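Local coordinates for pumilio homology domain family member 4 (Saccharomyces cerevisiae, PDB 3BWT), which binds mRNA through its Pumilio homology domain, a curved stack of eight helical repeats that recognises single-stranded RNA, at residues E265-G270 / Y303-E308; D41-E46 / Q65-E70; K139-L144 / Q150-A155; Y211-E216 / I249-K254. One frame throughout, in Å; residues are numbered along the deposited sequence.

Contact 1: residues E265-G270 / Y303-E308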
loop_
_atom_site.group_PDB
_atom_site.type_symbol
_atom_site.label_atom_id
_atom_site.label_comp_id
_atom_site.label_asym_id
_atom_site.label_seq_id
_atom_site.Cartn_x
_atom_site.Cartn_y
_atom_site.Cartn_z
ATOM N N GLU A 265 20.731 -19.121 13.558
ATOM C CA GLU A 265 21.786 -18.142 13.329
ATOM C C GLU A 265 22.014 -17.315 14.585
ATOM O O GLU A 265 23.147 -17.136 15.040
ATOM C CB GLU A 265 21.411 -17.219 12.174
ATOM C CG GLU A 265 22.567 -16.379 11.674
ATOM C CD GLU A 265 23.612 -17.216 10.976
ATOM O OE1 GLU A 265 23.304 -18.379 10.649
ATOM O OE2 GLU A 265 24.733 -16.711 10.755
ATOM N N ILE A 266 20.921 -16.811 15.139
ATOM C CA ILE A 266 20.967 -16.069 16.393
ATOM C C ILE A 266 21.629 -16.888 17.508
ATOM O O ILE A 266 22.446 -16.366 18.266
ATOM C CB ILE A 266 19.550 -15.588 16.801
ATOM C CG1 ILE A 266 19.081 -14.496 15.830
ATOM C CG2 ILE A 266 19.525 -15.104 18.239
ATOM C CD1 ILE A 266 17.655 -14.061 16.017
ATOM N N LEU A 267 21.297 -18.175 17.584
ATOM C CA LEU A 267 21.904 -19.076 18.568
ATOM C C LEU A 267 23.383 -19.346 18.326
ATOM O O LEU A 267 24.161 -19.419 19.271
ATOM C CB LEU A 267 21.159 -20.412 18.613
ATOM C CG LEU A 267 20.022 -20.526 19.627
ATOM C CD1 LEU A 267 19.222 -21.794 19.369
ATOM C CD2 LEU A 267 20.545 -20.486 21.063
ATOM N N ASN A 268 23.767 -19.511 17.067
ATOM C CA ASN A 268 25.122 -19.951 16.746
ATOM C C ASN A 268 26.136 -18.840 16.484
ATOM O O ASN A 268 27.179 -18.785 17.140
ATOM C CB ASN A 268 25.089 -20.932 15.584
ATOM C CG ASN A 268 24.415 -22.241 15.956
ATOM O OD1 ASN A 268 24.538 -22.722 17.085
ATOM N ND2 ASN A 268 23.699 -22.828 15.003
ATOM N N ASN A 269 25.839 -17.957 15.534
ATOM C CA ASN A 269 26.745 -16.848 15.240
ATOM C C ASN A 269 26.529 -15.626 16.145
ATOM O O ASN A 269 27.306 -14.670 16.122
ATOM C CB ASN A 269 26.724 -16.491 13.750
ATOM C CG ASN A 269 27.429 -17.548 12.890
ATOM O OD1 ASN A 269 28.508 -18.029 13.248
ATOM N ND2 ASN A 269 26.819 -17.914 11.760
ATOM N N GLY A 270 25.486 -15.680 16.969
ATOM C CA GLY A 270 25.256 -14.652 17.965
ATOM C C GLY A 270 25.855 -15.025 19.308
ATOM O O GLY A 270 26.614 -14.257 19.898
ATOM N N TYR A 303 14.184 -23.758 22.091
ATOM C CA TYR A 303 13.699 -22.948 23.208
ATOM C C TYR A 303 14.557 -23.122 24.461
ATOM O O TYR A 303 14.975 -22.148 25.098
ATOM C CB TYR A 303 12.246 -23.301 23.523
ATOM C CG TYR A 303 11.707 -22.631 24.767
ATOM C CD1 TYR A 303 11.327 -21.289 24.749
ATOM C CD2 TYR A 303 11.580 -23.338 25.964
ATOM C CE1 TYR A 303 10.827 -20.668 25.892
ATOM C CE2 TYR A 303 11.083 -22.732 27.108
ATOM C CZ TYR A 303 10.707 -21.398 27.066
ATOM O OH TYR A 303 10.209 -20.794 28.195
ATOM N N LYS A 304 14.803 -24.376 24.816
ATOM C CA LYS A 304 15.648 -24.697 25.948
ATOM C C LYS A 304 17.054 -24.176 25.699
ATOM O O LYS A 304 17.719 -23.693 26.620
ATOM C CB LYS A 304 15.655 -26.211 26.200
ATOM C CG LYS A 304 14.303 -26.749 26.683
ATOM C CD LYS A 304 13.704 -25.823 27.748
ATOM C CE LYS A 304 12.431 -26.388 28.367
ATOM N NZ LYS A 304 11.882 -25.473 29.418
ATOM N N ARG A 305 17.499 -24.258 24.450
ATOM C CA ARG A 305 18.813 -23.749 24.100
ATOM C C ARG A 305 18.906 -22.225 24.292
ATOM O O ARG A 305 19.861 -21.725 24.896
ATOM C CB ARG A 305 19.199 -24.165 22.684
ATOM C CG ARG A 305 20.589 -23.712 22.322
ATOM C CD ARG A 305 21.017 -24.197 20.951
ATOM N NE ARG A 305 22.355 -23.728 20.602
ATOM C CZ ARG A 305 22.971 -23.996 19.453
ATOM N NH1 ARG A 305 22.388 -24.759 18.531
ATOM N NH2 ARG A 305 24.187 -23.521 19.235
ATOM N N LEU A 306 17.925 -21.509 23.789
ATOM C CA LEU A 306 17.831 -20.070 24.015
ATOM C C LEU A 306 17.714 -19.746 25.500
ATOM O O LEU A 306 18.416 -18.878 26.013
ATOM C CB LEU A 306 16.617 -19.488 23.295
ATOM C CG LEU A 306 16.555 -19.518 21.769
ATOM C CD1 LEU A 306 15.201 -19.008 21.314
ATOM C CD2 LEU A 306 17.647 -18.660 21.186
ATOM N N SER A 307 16.792 -20.423 26.181
ATOM C CA SER A 307 16.569 -20.189 27.598
ATOM C C SER A 307 17.856 -20.234 28.403
ATOM O O SER A 307 18.082 -19.384 29.266
ATOM C CB SER A 307 15.589 -21.210 28.155
ATOM O OG SER A 307 14.281 -20.928 27.723
ATOM N N GLU A 308 18.708 -21.216 28.130
ATOM C CA GLU A 308 19.864 -21.417 29.000
ATOM C C GLU A 308 20.965 -20.383 28.811
ATOM O O GLU A 308 21.815 -20.212 29.683
ATOM C CB GLU A 308 20.399 -22.852 28.938
ATOM C CG GLU A 308 20.763 -23.370 27.559
ATOM C CD GLU A 308 20.884 -24.890 27.545
ATOM O OE1 GLU A 308 20.341 -25.531 28.485
ATOM O OE2 GLU A 308 21.512 -25.431 26.601
#
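At the junction of Pumilio repeats 7 and 8, Leu267 of helix 256-279 packs against Arg305 and Leu306 of helix 300-310. The short segments cross at 45°, their axes 10.8 Å apart. Leu267 points at the other helix. Leu267 CD1 lies on the aliphatic part of Arg305, 3.4 Å from Arg305 CD, while Leu267 CD2 touches both Arg305 and Leu306, coming within 3.4 Å of Leu306 CD2; the two leucine side chains meet at about a right angle. The arginine leaves its helix with CG anti to the backbone N (chi1 -177°) and stays extended as far as NE, which carries the guanidinium past Leu267 to Asn268. Leu267 CB sits 4.0 Å above one face of the Arg305 guanidinium, over its centre. At the guanidinium edge is Asn268 OD1, its amide plane turned 52° from the guanidinium; the modelled separation of Arg305 NH2 and Asn268 OD1 is too short for the bond's details to be trusted. Arg305 NH1 has a weak hydrogen bond to Tyr301 OH. On the buried side, Leu306 continues onto Ile263, Ala291 and Leu292. Leucine packing flanked by an arginine thus joins repeats 7 and 8 in this alpha-solenoid of the PUF family.

Contact 2: residues D41-E46 / Q65-E70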
loop_
_atom_site.group_PDB
_atom_site.type_symbol
_atom_site.label_atom_id
_atom_site.label_comp_id
_atom_site.label_asym_id
_atom_site.label_seq_id
_atom_site.Cartn_x
_atom_site.Cartn_y
_atom_site.Cartn_z
ATOM N N ASP A 41 -28.320 13.105 -18.232
ATOM C CA ASP A 41 -28.183 13.846 -19.477
ATOM C C ASP A 41 -28.074 15.340 -19.203
ATOM O O ASP A 41 -27.155 16.013 -19.665
ATOM C CB ASP A 41 -29.394 13.600 -20.374
ATOM C CG ASP A 41 -29.435 12.203 -20.946
ATOM O OD1 ASP A 41 -28.522 11.393 -20.666
ATOM O OD2 ASP A 41 -30.401 11.919 -21.686
ATOM N N ALA A 42 -29.041 15.856 -18.459
ATOM C CA ALA A 42 -29.115 17.276 -18.184
ATOM C C ALA A 42 -27.849 17.735 -17.480
ATOM O O ALA A 42 -27.273 18.780 -17.802
ATOM C CB ALA A 42 -30.321 17.563 -17.322
ATOM N N ILE A 43 -27.423 16.943 -16.507
ATOM C CA ILE A 43 -26.271 17.302 -15.708
ATOM C C ILE A 43 -24.978 17.116 -16.500
ATOM O O ILE A 43 -24.060 17.926 -16.397
ATOM C CB ILE A 43 -26.270 16.538 -14.378
ATOM C CG1 ILE A 43 -27.396 17.079 -13.491
ATOM C CG2 ILE A 43 -24.919 16.668 -13.675
ATOM C CD1 ILE A 43 -27.777 16.170 -12.360
ATOM N N PHE A 44 -24.920 16.069 -17.311
ATOM C CA PHE A 44 -23.779 15.862 -18.193
ATOM C C PHE A 44 -23.616 17.040 -19.151
ATOM O O PHE A 44 -22.519 17.574 -19.315
ATOM C CB PHE A 44 -23.931 14.550 -18.978
ATOM C CG PHE A 44 -22.968 14.406 -20.133
ATOM C CD1 PHE A 44 -21.688 13.900 -19.935
ATOM C CD2 PHE A 44 -23.349 14.761 -21.423
ATOM C CE1 PHE A 44 -20.808 13.756 -21.003
ATOM C CE2 PHE A 44 -22.470 14.619 -22.487
ATOM C CZ PHE A 44 -21.204 14.119 -22.277
ATOM N N GLU A 45 -24.703 17.453 -19.783
ATOM C CA GLU A 45 -24.610 18.534 -20.757
ATOM C C GLU A 45 -24.162 19.862 -20.146
ATOM O O GLU A 45 -23.430 20.620 -20.776
ATOM C CB GLU A 45 -25.924 18.709 -21.521
ATOM C CG GLU A 45 -26.282 17.532 -22.374
ATOM C CD GLU A 45 -25.260 17.235 -23.469
ATOM O OE1 GLU A 45 -24.372 18.080 -23.716
ATOM O OE2 GLU A 45 -25.361 16.144 -24.091
ATOM N N GLU A 46 -24.596 20.145 -18.922
ATOM C CA GLU A 46 -24.279 21.428 -18.298
ATOM C C GLU A 46 -22.991 21.454 -17.471
ATOM O O GLU A 46 -22.553 22.528 -17.063
ATOM C CB GLU A 46 -25.459 21.946 -17.471
ATOM C CG GLU A 46 -26.647 22.333 -18.327
ATOM C CD GLU A 46 -27.619 23.221 -17.608
ATOM O OE1 GLU A 46 -27.178 24.259 -17.080
ATOM O OE2 GLU A 46 -28.823 22.886 -17.576
ATOM N N GLN A 65 -18.479 12.063 -9.242
ATOM C CA GLN A 65 -18.421 10.653 -8.864
ATOM C C GLN A 65 -19.772 9.999 -9.072
ATOM O O GLN A 65 -19.864 8.883 -9.586
ATOM C CB GLN A 65 -18.027 10.500 -7.400
ATOM C CG GLN A 65 -16.584 10.822 -7.112
ATOM C CD GLN A 65 -16.159 10.355 -5.751
ATOM O OE1 GLN A 65 -16.175 9.162 -5.460
ATOM N NE2 GLN A 65 -15.766 11.290 -4.902
ATOM N N LYS A 66 -20.821 10.697 -8.651
ATOM C CA LYS A 66 -22.167 10.185 -8.779
ATOM C C LYS A 66 -22.537 10.172 -10.260
ATOM O O LYS A 66 -23.100 9.198 -10.767
ATOM C CB LYS A 66 -23.129 11.045 -7.966
ATOM C CG LYS A 66 -24.553 10.518 -7.896
ATOM C CD LYS A 66 -24.612 9.116 -7.305
ATOM C CE LYS A 66 -25.993 8.495 -7.498
ATOM N NZ LYS A 66 -25.919 7.010 -7.593
ATOM N N LEU A 67 -22.185 11.250 -10.951
ATOM C CA LEU A 67 -22.446 11.393 -12.381
ATOM C C LEU A 67 -21.802 10.269 -13.164
ATOM O O LEU A 67 -22.414 9.704 -14.063
ATOM C CB LEU A 67 -21.922 12.737 -12.894
ATOM C CG LEU A 67 -22.348 13.094 -14.316
ATOM C CD1 LEU A 67 -23.842 13.311 -14.384
ATOM C CD2 LEU A 67 -21.614 14.315 -14.811
ATOM N N LEU A 68 -20.561 9.947 -12.815
ATOM C CA LEU A 68 -19.837 8.874 -13.487
ATOM C C LEU A 68 -20.562 7.514 -13.414
ATOM O O LEU A 68 -20.575 6.758 -14.385
ATOM C CB LEU A 68 -18.407 8.772 -12.952
ATOM C CG LEU A 68 -17.465 9.905 -13.380
ATOM C CD1 LEU A 68 -16.291 10.061 -12.410
ATOM C CD2 LEU A 68 -16.970 9.698 -14.796
ATOM N N GLU A 69 -21.168 7.202 -12.275
ATOM C CA GLU A 69 -21.885 5.938 -12.153
ATOM C C GLU A 69 -23.102 5.906 -13.063
ATOM O O GLU A 69 -23.415 4.881 -13.657
ATOM C CB GLU A 69 -22.340 5.698 -10.715
ATOM C CG GLU A 69 -21.231 5.348 -9.743
ATOM C CD GLU A 69 -21.653 5.544 -8.294
ATOM O OE1 GLU A 69 -22.850 5.341 -7.980
ATOM O OE2 GLU A 69 -20.791 5.914 -7.470
ATOM N N GLU A 70 -23.776 7.043 -13.179
ATOM C CA GLU A 70 -25.138 7.068 -13.701
ATOM C C GLU A 70 -25.220 7.399 -15.189
ATOM O O GLU A 70 -26.258 7.197 -15.827
ATOM C CB GLU A 70 -25.983 8.054 -12.889
ATOM C CG GLU A 70 -27.398 7.572 -12.659
ATOM C CD GLU A 70 -27.442 6.276 -11.876
ATOM O OE1 GLU A 70 -26.749 6.180 -10.834
ATOM O OE2 GLU A 70 -28.177 5.355 -12.300
#
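Ile43 and Leu67 meet methyl to methyl in the core of the N-terminal Pumilio repeats, where helix 37-47 packs beside helix 60-70. Ile43 CG2 lies 3.6 Å from Leu67 CD1, and Ile43 CB follows at 4.0 Å from the same methyl. The two side chains slide past each other in opposite directions. Leu67 is sent across by its first torsion, which sets CG opposite the backbone N (chi1 -170°), and its CD1 even approaches the main chain of the facing helix, 4.2 Å from Phe44 N. The ring of Phe44, by contrast, leads away from this contact and packs on Gln75, Val78 and Leu79 of helix 73-83. Further out, the same neighbours hold both sides: Leu32 of helix 22-34 touches Ile43 as well as Leu67, and Leu79 touches Phe44 as well as Leu67. This buried patch is therefore one corner of a core shared by four helices. Another side of helix 60-70 is polar. Lys66 belongs to a salt-bridge network in which its NZ reaches Glu69 OE1 at 3.5 Å and Glu70 OE1 at 3.4 Å, while pairing with Asp33 OD1 of helix 22-34 as well.

Contact 3: residues K139-L144 / Q150-A155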
loop_
_atom_site.group_PDB
_atom_site.type_symbol
_atom_site.label_atom_id
_atom_site.label_comp_id
_atom_site.label_asym_id
_atom_site.label_seq_id
_atom_site.Cartn_x
_atom_site.Cartn_y
_atom_site.Cartn_z
ATOM N N LYS A 139 -5.427 2.416 -7.802
ATOM C CA LYS A 139 -6.731 2.060 -8.346
ATOM C C LYS A 139 -6.537 1.355 -9.672
ATOM O O LYS A 139 -7.231 0.405 -9.996
ATOM C CB LYS A 139 -7.585 3.311 -8.537
ATOM C CG LYS A 139 -9.029 3.044 -8.879
ATOM C CD LYS A 139 -9.669 2.072 -7.913
ATOM C CE LYS A 139 -9.923 2.688 -6.554
ATOM N NZ LYS A 139 -10.538 1.691 -5.625
ATOM N N CYS A 140 -5.566 1.829 -10.433
ATOM C CA CYS A 140 -5.276 1.262 -11.730
ATOM C C CYS A 140 -4.975 -0.213 -11.595
ATOM O O CYS A 140 -5.456 -1.029 -12.387
ATOM C CB CYS A 140 -4.100 1.991 -12.375
ATOM S SG CYS A 140 -4.555 3.591 -13.059
ATOM N N LEU A 141 -4.177 -0.547 -10.585
ATOM C CA LEU A 141 -3.806 -1.931 -10.316
ATOM C C LEU A 141 -5.012 -2.725 -9.817
ATOM O O LEU A 141 -5.207 -3.880 -10.191
ATOM C CB LEU A 141 -2.664 -1.982 -9.306
ATOM C CG LEU A 141 -1.386 -1.247 -9.727
ATOM C CD1 LEU A 141 -0.592 -0.777 -8.517
ATOM C CD2 LEU A 141 -0.525 -2.123 -10.623
ATOM N N GLN A 142 -5.843 -2.105 -8.990
ATOM C CA GLN A 142 -7.012 -2.810 -8.479
ATOM C C GLN A 142 -8.071 -3.076 -9.544
ATOM O O GLN A 142 -8.883 -3.980 -9.376
ATOM C CB GLN A 142 -7.653 -2.052 -7.318
ATOM C CG GLN A 142 -6.683 -1.626 -6.253
ATOM C CD GLN A 142 -7.374 -0.960 -5.082
ATOM O OE1 GLN A 142 -7.423 0.274 -4.988
ATOM N NE2 GLN A 142 -7.927 -1.776 -4.184
ATOM N N ARG A 143 -8.074 -2.294 -10.623
ATOM C CA ARG A 143 -9.209 -2.291 -11.555
ATOM C C ARG A 143 -8.897 -2.750 -12.977
ATOM O O ARG A 143 -9.745 -3.363 -13.621
ATOM C CB ARG A 143 -9.871 -0.907 -11.629
ATOM C CG ARG A 143 -10.643 -0.485 -10.386
ATOM C CD ARG A 143 -11.575 -1.575 -9.924
ATOM N NE ARG A 143 -12.012 -1.352 -8.551
ATOM C CZ ARG A 143 -13.280 -1.205 -8.174
ATOM N NH1 ARG A 143 -14.263 -1.267 -9.067
ATOM N NH2 ARG A 143 -13.562 -1.000 -6.894
ATOM N N LEU A 144 -7.703 -2.438 -13.475
ATOM C CA LEU A 144 -7.376 -2.714 -14.871
ATOM C C LEU A 144 -6.801 -4.104 -15.077
ATOM O O LEU A 144 -6.364 -4.762 -14.136
ATOM C CB LEU A 144 -6.378 -1.689 -15.417
ATOM C CG LEU A 144 -6.630 -0.194 -15.199
ATOM C CD1 LEU A 144 -5.634 0.635 -15.982
ATOM C CD2 LEU A 144 -8.041 0.164 -15.587
ATOM N N GLN A 150 0.573 -2.637 -16.835
ATOM C CA GLN A 150 1.988 -2.879 -17.079
ATOM C C GLN A 150 2.856 -1.627 -16.916
ATOM O O GLN A 150 3.955 -1.687 -16.350
ATOM C CB GLN A 150 2.181 -3.416 -18.495
ATOM C CG GLN A 150 3.621 -3.766 -18.820
ATOM C CD GLN A 150 4.015 -5.089 -18.214
ATOM O OE1 GLN A 150 3.273 -6.062 -18.313
ATOM N NE2 GLN A 150 5.179 -5.135 -17.574
ATOM N N PHE A 151 2.376 -0.500 -17.432
ATOM C CA PHE A 151 3.170 0.720 -17.438
ATOM C C PHE A 151 3.657 1.078 -16.044
ATOM O O PHE A 151 4.713 1.697 -15.884
ATOM C CB PHE A 151 2.377 1.892 -18.032
ATOM C CG PHE A 151 1.269 2.397 -17.144
ATOM C CD1 PHE A 151 0.035 1.771 -17.129
ATOM C CD2 PHE A 151 1.463 3.507 -16.333
ATOM C CE1 PHE A 151 -0.992 2.236 -16.313
ATOM C CE2 PHE A 151 0.444 3.979 -15.512
ATOM C CZ PHE A 151 -0.789 3.343 -15.504
ATOM N N ILE A 152 2.881 0.692 -15.035
ATOM C CA ILE A 152 3.231 0.987 -13.657
ATOM C C ILE A 152 4.438 0.149 -13.244
ATOM O O ILE A 152 5.387 0.664 -12.659
ATOM C CB ILE A 152 2.031 0.776 -12.714
ATOM C CG1 ILE A 152 0.933 1.785 -13.058
ATOM C CG2 ILE A 152 2.455 0.936 -11.269
ATOM C CD1 ILE A 152 -0.434 1.472 -12.519
ATOM N N PHE A 153 4.412 -1.133 -13.585
ATOM C CA PHE A 153 5.551 -2.010 -13.343
ATOM C C PHE A 153 6.780 -1.539 -14.101
ATOM O O PHE A 153 7.893 -1.613 -13.589
ATOM C CB PHE A 153 5.221 -3.448 -13.748
ATOM C CG PHE A 153 4.465 -4.210 -12.703
ATOM C CD1 PHE A 153 3.092 -4.123 -12.622
ATOM C CD2 PHE A 153 5.131 -5.016 -11.803
ATOM C CE1 PHE A 153 2.402 -4.823 -11.664
ATOM C CE2 PHE A 153 4.443 -5.719 -10.838
ATOM C CZ PHE A 153 3.081 -5.622 -10.766
ATOM N N ASP A 154 6.579 -1.062 -15.326
ATOM C CA ASP A 154 7.693 -0.586 -16.136
ATOM C C ASP A 154 8.335 0.643 -15.492
ATOM O O ASP A 154 9.557 0.715 -15.338
ATOM C CB ASP A 154 7.236 -0.258 -17.560
ATOM C CG ASP A 154 6.784 -1.486 -18.335
ATOM O OD1 ASP A 154 7.104 -2.621 -17.922
ATOM O OD2 ASP A 154 6.105 -1.315 -19.370
ATOM N N ALA A 155 7.507 1.609 -15.112
ATOM C CA ALA A 155 8.006 2.841 -14.513
ATOM C C ALA A 155 8.721 2.563 -13.198
ATOM O O ALA A 155 9.724 3.202 -12.872
ATOM C CB ALA A 155 6.865 3.828 -14.303
#
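The Phe151 ring turns its edge to Cys140, whose SG lies near the ring plane, 4.5 Å from Phe151 CZ. The contact is a helical hairpin inside the fourth Pumilio repeat, in which helix 133-143 ends, the chain turns at Leu144, and helix 146-158 comes back at 133°. One face of the Phe151 ring is covered from within its own helix by Ile152 CG1, 3.3 Å above the plane and offset toward the rim. Phe153, on the other flank of Ile152, is approached obliquely by Leu141: Leu141 CD2 stands 4.1 Å from Phe153 CE1.

Between the two aromatic rings Ile152 is the central apolar contact. It points at the facing helix, and with CG1 anti to the carbonyl carbon (chi1 -65°) its CD1 is carried to Cys140 CB at 3.7 Å and to Leu141 CG at 4.0 Å. Neighbouring helices extend this apolar core: Cys140 also touches Ile104 of helix 96-106, Phe153 touches Cys176 of helix 169-179, and Phe151 touches Thr124. On the returning helix, away from the facing one, Gln150 NE2 donates a nearly straight hydrogen bond (166°) to Asp154 OD1. That donor meets the carboxylate oxygen from above its plane, while the acceptor lies close to the amide plane of Gln150.

Contact 4: residues Y211-E216 / I249-K254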
loop_
_atom_site.group_PDB
_atom_site.type_symbol
_atom_site.label_atom_id
_atom_site.label_comp_id
_atom_site.label_asym_id
_atom_site.label_seq_id
_atom_site.Cartn_x
_atom_site.Cartn_y
_atom_site.Cartn_z
ATOM N N TYR A 211 6.533 -7.499 2.863
ATOM C CA TYR A 211 5.310 -7.790 2.152
ATOM C C TYR A 211 5.506 -8.948 1.176
ATOM O O TYR A 211 4.591 -9.734 0.932
ATOM C CB TYR A 211 4.793 -6.543 1.439
ATOM C CG TYR A 211 3.308 -6.606 1.171
ATOM C CD1 TYR A 211 2.402 -6.737 2.219
ATOM C CD2 TYR A 211 2.815 -6.559 -0.122
ATOM C CE1 TYR A 211 1.051 -6.805 1.984
ATOM C CE2 TYR A 211 1.460 -6.634 -0.371
ATOM C CZ TYR A 211 0.582 -6.755 0.684
ATOM O OH TYR A 211 -0.768 -6.831 0.435
ATOM N N ILE A 212 6.705 -9.049 0.621
ATOM C CA ILE A 212 7.030 -10.140 -0.278
ATOM C C ILE A 212 6.805 -11.444 0.450
ATOM O O ILE A 212 6.220 -12.372 -0.090
ATOM C CB ILE A 212 8.497 -10.077 -0.721
ATOM C CG1 ILE A 212 8.727 -8.836 -1.582
ATOM C CG2 ILE A 212 8.908 -11.380 -1.443
ATOM C CD1 ILE A 212 10.176 -8.588 -1.916
ATOM N N ILE A 213 7.277 -11.501 1.689
ATOM C CA ILE A 213 7.158 -12.703 2.499
ATOM C C ILE A 213 5.709 -12.945 2.890
ATOM O O ILE A 213 5.203 -14.052 2.776
ATOM C CB ILE A 213 8.032 -12.595 3.737
ATOM C CG1 ILE A 213 9.481 -12.375 3.306
ATOM C CG2 ILE A 213 7.904 -13.840 4.599
ATOM C CD1 ILE A 213 10.471 -12.390 4.439
ATOM N N THR A 214 5.044 -11.893 3.342
ATOM C CA THR A 214 3.616 -11.941 3.628
ATOM C C THR A 214 2.825 -12.595 2.502
ATOM O O THR A 214 1.977 -13.460 2.734
ATOM C CB THR A 214 3.075 -10.516 3.847
ATOM O OG1 THR A 214 3.538 -10.036 5.112
ATOM C CG2 THR A 214 1.545 -10.489 3.813
ATOM N N LYS A 215 3.118 -12.167 1.282
ATOM C CA LYS A 215 2.389 -12.604 0.102
ATOM C C LYS A 215 2.674 -14.063 -0.210
ATOM O O LYS A 215 1.754 -14.863 -0.420
ATOM C CB LYS A 215 2.748 -11.712 -1.091
ATOM C CG LYS A 215 1.816 -10.520 -1.245
ATOM C CD LYS A 215 0.594 -10.921 -2.085
ATOM C CE LYS A 215 -0.664 -10.189 -1.656
ATOM N NZ LYS A 215 -1.901 -10.798 -2.218
ATOM N N GLU A 216 3.953 -14.408 -0.233
ATOM C CA GLU A 216 4.349 -15.787 -0.446
ATOM C C GLU A 216 3.774 -16.716 0.615
ATOM O O GLU A 216 3.385 -17.844 0.309
ATOM C CB GLU A 216 5.864 -15.901 -0.502
ATOM C CG GLU A 216 6.425 -15.237 -1.713
ATOM C CD GLU A 216 7.796 -15.723 -2.045
ATOM O OE1 GLU A 216 8.493 -16.179 -1.121
ATOM O OE2 GLU A 216 8.181 -15.639 -3.229
ATOM N N ILE A 249 13.647 -9.072 10.453
ATOM C CA ILE A 249 14.063 -10.248 11.205
ATOM C C ILE A 249 12.857 -10.891 11.896
ATOM O O ILE A 249 12.638 -12.099 11.769
ATOM C CB ILE A 249 15.174 -9.929 12.217
ATOM C CG1 ILE A 249 16.423 -9.426 11.494
ATOM C CG2 ILE A 249 15.514 -11.162 13.011
ATOM C CD1 ILE A 249 17.183 -10.501 10.760
ATOM N N GLU A 250 12.076 -10.077 12.608
ATOM C CA GLU A 250 10.818 -10.513 13.224
ATOM C C GLU A 250 9.835 -11.126 12.229
ATOM O O GLU A 250 9.144 -12.102 12.533
ATOM C CB GLU A 250 10.124 -9.333 13.902
ATOM C CG GLU A 250 10.434 -9.171 15.378
ATOM C CD GLU A 250 9.230 -8.674 16.156
ATOM O OE1 GLU A 250 8.153 -8.502 15.537
ATOM O OE2 GLU A 250 9.356 -8.458 17.380
ATOM N N LYS A 251 9.753 -10.531 11.047
ATOM C CA LYS A 251 8.855 -11.030 10.023
ATOM C C LYS A 251 9.222 -12.470 9.676
ATOM O O LYS A 251 8.356 -13.336 9.574
ATOM C CB LYS A 251 8.924 -10.153 8.778
ATOM C CG LYS A 251 8.021 -10.639 7.669
ATOM C CD LYS A 251 6.607 -10.766 8.175
ATOM C CE LYS A 251 5.691 -11.246 7.089
ATOM N NZ LYS A 251 4.265 -11.052 7.475
ATOM N N ILE A 252 10.516 -12.708 9.497
ATOM C CA ILE A 252 11.053 -14.038 9.236
ATOM C C ILE A 252 10.861 -14.977 10.436
ATOM O O ILE A 252 10.463 -16.136 10.272
ATOM C CB ILE A 252 12.542 -13.962 8.864
ATOM C CG1 ILE A 252 12.715 -13.314 7.494
ATOM C CG2 ILE A 252 13.161 -15.340 8.868
ATOM C CD1 ILE A 252 14.073 -12.672 7.287
ATOM N N LEU A 253 11.134 -14.478 11.639
ATOM C CA LEU A 253 10.922 -15.277 12.846
ATOM C C LEU A 253 9.468 -15.712 12.972
ATOM O O LEU A 253 9.170 -16.697 13.637
ATOM C CB LEU A 253 11.326 -14.506 14.107
ATOM C CG LEU A 253 12.821 -14.339 14.358
ATOM C CD1 LEU A 253 13.049 -13.611 15.670
ATOM C CD2 LEU A 253 13.512 -15.699 14.355
ATOM N N LYS A 254 8.569 -14.962 12.341
ATOM C CA LYS A 254 7.136 -15.246 12.420
ATOM C C LYS A 254 6.622 -15.958 11.169
ATOM O O LYS A 254 5.421 -16.186 11.020
ATOM C CB LYS A 254 6.339 -13.960 12.686
ATOM C CG LYS A 254 6.487 -13.417 14.103
ATOM C CD LYS A 254 5.638 -12.168 14.319
ATOM C CE LYS A 254 5.634 -11.738 15.784
ATOM N NZ LYS A 254 4.639 -10.656 16.066
#
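Helix 205-219 and helix 245-253 run nearly parallel here, 14° apart in direction with segment axes 10.4 Å apart; across the gap Ile213 stands level with Lys251, their CA atoms 7.9 Å from each other. Lys251 is the side chain that bridges the gap. Bent at its second torsion (chi2 55°), Lys251 lays its CE beside Ile213 CG2 at 4.2 Å and brings its NZ to Thr214 OG1, to which it donates a hydrogen bond of 2.7 Å. That hydroxyl is gripped a second time, weakly, by Gln210 O one turn earlier in its own helix. Deeper in, Ile213 CD1 packs on Ile252 CG1 at 3.9 Å, so the polar link borders an apolar one. Ile213 is backed by Thr225 and Ile228 of helix 224-232, and Ile252 by Val258 of helix 256-279, which places this pair between repeats 6 and 7 of the all-helical solenoid, with helices 224-232 and 256-279 behind it.

Overall arrangement
The four contacts sample one elongated superhelix from end to end, in chain order contact 2, contact 3, contact 4, contact 1. Between centres the steps are 27 Å, 24 Å and 21 Å, and the outermost pair, contacts 1 and 2, are 66 Å apart on opposite sides of the chain's centre. None touches another, although contacts 1 and 4 come within about 5 Å at their nearest atoms; helix 256-279 of contact 1 follows helix 245-253 of contact 4 in the chain. Contact 3 closes a hairpin inside one repeat, whereas contacts 2, 4 and 1 join successive repeats (1 and 2, 6 and 7, 7 and 8). Together they build the long curved domain that in PUF proteins binds single-stranded RNA along its concave face.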